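Local coordinates for protein ANGPTL4 C-terminal chain (Homo sapiens, PDB 6U1U) that is the C-terminal fibrinogen-like domain of a secreted protein that inactivates lipoprotein lipase and thereby regulates triglyceride clearance from blood, at residues P26-N31 / V78-G83. Residues are numbered along the deposited sequence; the frame is centred on the assembly and turned at random.
Sequences PPFLVN and VHSITG
Phe28 reaches from strand 28-35 to Ser80 and Ile81 at the C-terminal end of helix 75-82, a strand-on-helix packing contact in the fibrinogen C-terminal fold. The short axes of strand 28-31 and helix 78-82 stay 11.9 Å apart and run nearly perpendicular, at 84°. At that separation the backbones do not meet: the nearest CA atoms, of Val30 and Val78, are 10.0 Å apart. Side chains therefore span the gap, and no hydrogen bond crosses it. Only 116 Å² is buried in all, with Phe28 contributing most, then Ile81 and Ser80.

Phe28 turns CG between its backbone N and carbonyl carbon (chi1 57°), and the ring presents its far rim to the helix. Both helix partners lie near the ring plane, which makes this an edge contact rather than a stack on a face. CZ of Phe28 is 4.1 Å from CD1 of Ile81, a van der Waals distance between apolar carbons. Ile81 directs CG1 anti to its carbonyl carbon, and the extended chi2 of 166° carries CD1 outward to the strand. CD1 of Ile81 also lies 4.4 Å from CG1 of Val30, two residues further along the strand, a looser apolar contact.

Outside the two segments, Pro22 touches both Phe28 and Ser80, and Ile20 of the neighbouring strand 16-20 packs on Phe28 and Val30. Thr41 of strand 38-46 touches Ile81.

The hydroxyl of Ser80 is satisfied by a hydrogen bond to the backbone O of Lys77 within the helix. Its meeting with the aromatic rim is a van der Waals contact: OG of Ser80 sits 3.7 Å from both CZ and CE2 of Phe28.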
loop_
_atom_site.group_PDB
_atom_site.type_symbol
_atom_site.label_atom_id
_atom_site.label_comp_id
_atom_site.label_asym_id
_atom_site.label_seq_id
_atom_site.Cartn_x
_atom_site.Cartn_y
_atom_site.Cartn_z
ATOM N N PRO A 26 6.495 20.500 0.710
ATOM C CA PRO A 26 5.838 21.325 -0.298
ATOM C C PRO A 26 4.376 20.927 -0.433
ATOM O O PRO A 26 3.992 19.817 -0.020
ATOM C CB PRO A 26 6.622 20.999 -1.580
ATOM C CG PRO A 26 7.114 19.618 -1.345
ATOM C CD PRO A 26 7.477 19.577 0.114
ATOM N N PRO A 27 3.534 21.773 -1.016
ATOM C CA PRO A 27 2.132 21.368 -1.243
ATOM C C PRO A 27 2.062 20.324 -2.346
ATOM O O PRO A 27 2.896 20.303 -3.254
ATOM C CB PRO A 27 1.435 22.674 -1.682
ATOM C CG PRO A 27 2.503 23.787 -1.531
ATOM C CD PRO A 27 3.832 23.077 -1.645
ATOM N N PHE A 28 1.062 19.431 -2.269
ATOM C CA PHE A 28 0.875 18.485 -3.371
ATOM C C PHE A 28 -0.572 18.039 -3.406
ATOM O O PHE A 28 -1.301 18.157 -2.424
ATOM C CB PHE A 28 1.828 17.257 -3.308
ATOM C CG PHE A 28 1.745 16.428 -2.002
ATOM C CD1 PHE A 28 0.897 15.314 -1.910
ATOM C CD2 PHE A 28 2.540 16.741 -0.916
ATOM C CE1 PHE A 28 0.877 14.538 -0.702
ATOM C CE2 PHE A 28 2.520 15.998 0.269
ATOM C CZ PHE A 28 1.676 14.890 0.375
ATOM N N LEU A 29 -0.970 17.526 -4.556
ATOM C CA LEU A 29 -2.364 17.179 -4.796
ATOM C C LEU A 29 -2.585 15.727 -4.394
ATOM O O LEU A 29 -1.872 14.853 -4.872
ATOM C CB LEU A 29 -2.667 17.400 -6.281
ATOM C CG LEU A 29 -4.119 17.540 -6.756
ATOM C CD1 LEU A 29 -4.748 18.861 -6.248
ATOM C CD2 LEU A 29 -4.157 17.448 -8.280
ATOM N N VAL A 30 -3.598 15.460 -3.548
ATOM C CA VAL A 30 -3.878 14.093 -3.122
ATOM C C VAL A 30 -5.320 13.743 -3.469
ATOM O O VAL A 30 -6.156 14.616 -3.721
ATOM C CB VAL A 30 -3.662 13.862 -1.607
ATOM C CG1 VAL A 30 -2.188 13.910 -1.283
ATOM C CG2 VAL A 30 -4.476 14.878 -0.725
ATOM N N ASN A 31 -5.599 12.438 -3.477
ATOM C CA ASN A 31 -6.958 11.935 -3.667
ATOM C C ASN A 31 -7.558 11.716 -2.291
ATOM O O ASN A 31 -7.080 10.854 -1.558
ATOM C CB ASN A 31 -6.941 10.593 -4.402
ATOM C CG ASN A 31 -6.377 10.699 -5.802
ATOM O OD1 ASN A 31 -5.137 10.835 -5.992
ATOM N ND2 ASN A 31 -7.261 10.593 -6.794
ATOM N N VAL A 78 3.463 9.782 1.484
ATOM C CA VAL A 78 2.694 9.118 2.539
ATOM C C VAL A 78 3.322 9.366 3.910
ATOM O O VAL A 78 2.624 9.667 4.878
ATOM C CB VAL A 78 2.570 7.613 2.247
ATOM C CG1 VAL A 78 1.789 6.914 3.390
ATOM C CG2 VAL A 78 1.817 7.450 0.954
ATOM N N HIS A 79 4.644 9.242 4.015
ATOM C CA HIS A 79 5.264 9.477 5.305
ATOM C C HIS A 79 5.159 10.943 5.714
ATOM O O HIS A 79 5.097 11.239 6.908
ATOM C CB HIS A 79 6.738 9.030 5.288
ATOM C CG HIS A 79 7.422 9.279 6.595
ATOM N ND1 HIS A 79 8.233 10.374 6.810
ATOM C CD2 HIS A 79 7.332 8.629 7.780
ATOM C CE1 HIS A 79 8.646 10.363 8.069
ATOM N NE2 HIS A 79 8.113 9.318 8.676
ATOM N N SER A 80 5.111 11.877 4.762
ATOM C CA SER A 80 4.919 13.265 5.189
ATOM C C SER A 80 3.550 13.451 5.823
ATOM O O SER A 80 3.388 14.285 6.738
ATOM C CB SER A 80 5.122 14.234 4.016
ATOM O OG SER A 80 4.024 14.229 3.141
ATOM N N ILE A 81 2.580 12.663 5.387
ATOM C CA ILE A 81 1.238 12.726 5.957
ATOM C C ILE A 81 1.188 12.035 7.314
ATOM O O ILE A 81 0.610 12.569 8.267
ATOM C CB ILE A 81 0.219 12.119 4.970
ATOM C CG1 ILE A 81 0.088 13.009 3.741
ATOM C CG2 ILE A 81 -1.154 11.896 5.646
ATOM C CD1 ILE A 81 -0.654 12.296 2.560
ATOM N N THR A 82 1.772 10.831 7.433
ATOM C CA THR A 82 1.699 10.118 8.706
ATOM C C THR A 82 2.608 10.710 9.770
ATOM O O THR A 82 2.271 10.636 10.966
ATOM C CB THR A 82 2.073 8.625 8.548
ATOM O OG1 THR A 82 3.460 8.510 8.143
ATOM C CG2 THR A 82 1.160 7.940 7.530
ATOM N N GLY A 83 3.757 11.258 9.377
ATOM C CA GLY A 83 4.817 11.502 10.354
ATOM C C GLY A 83 5.068 10.257 11.174
ATOM O O GLY A 83 5.047 9.132 10.659
#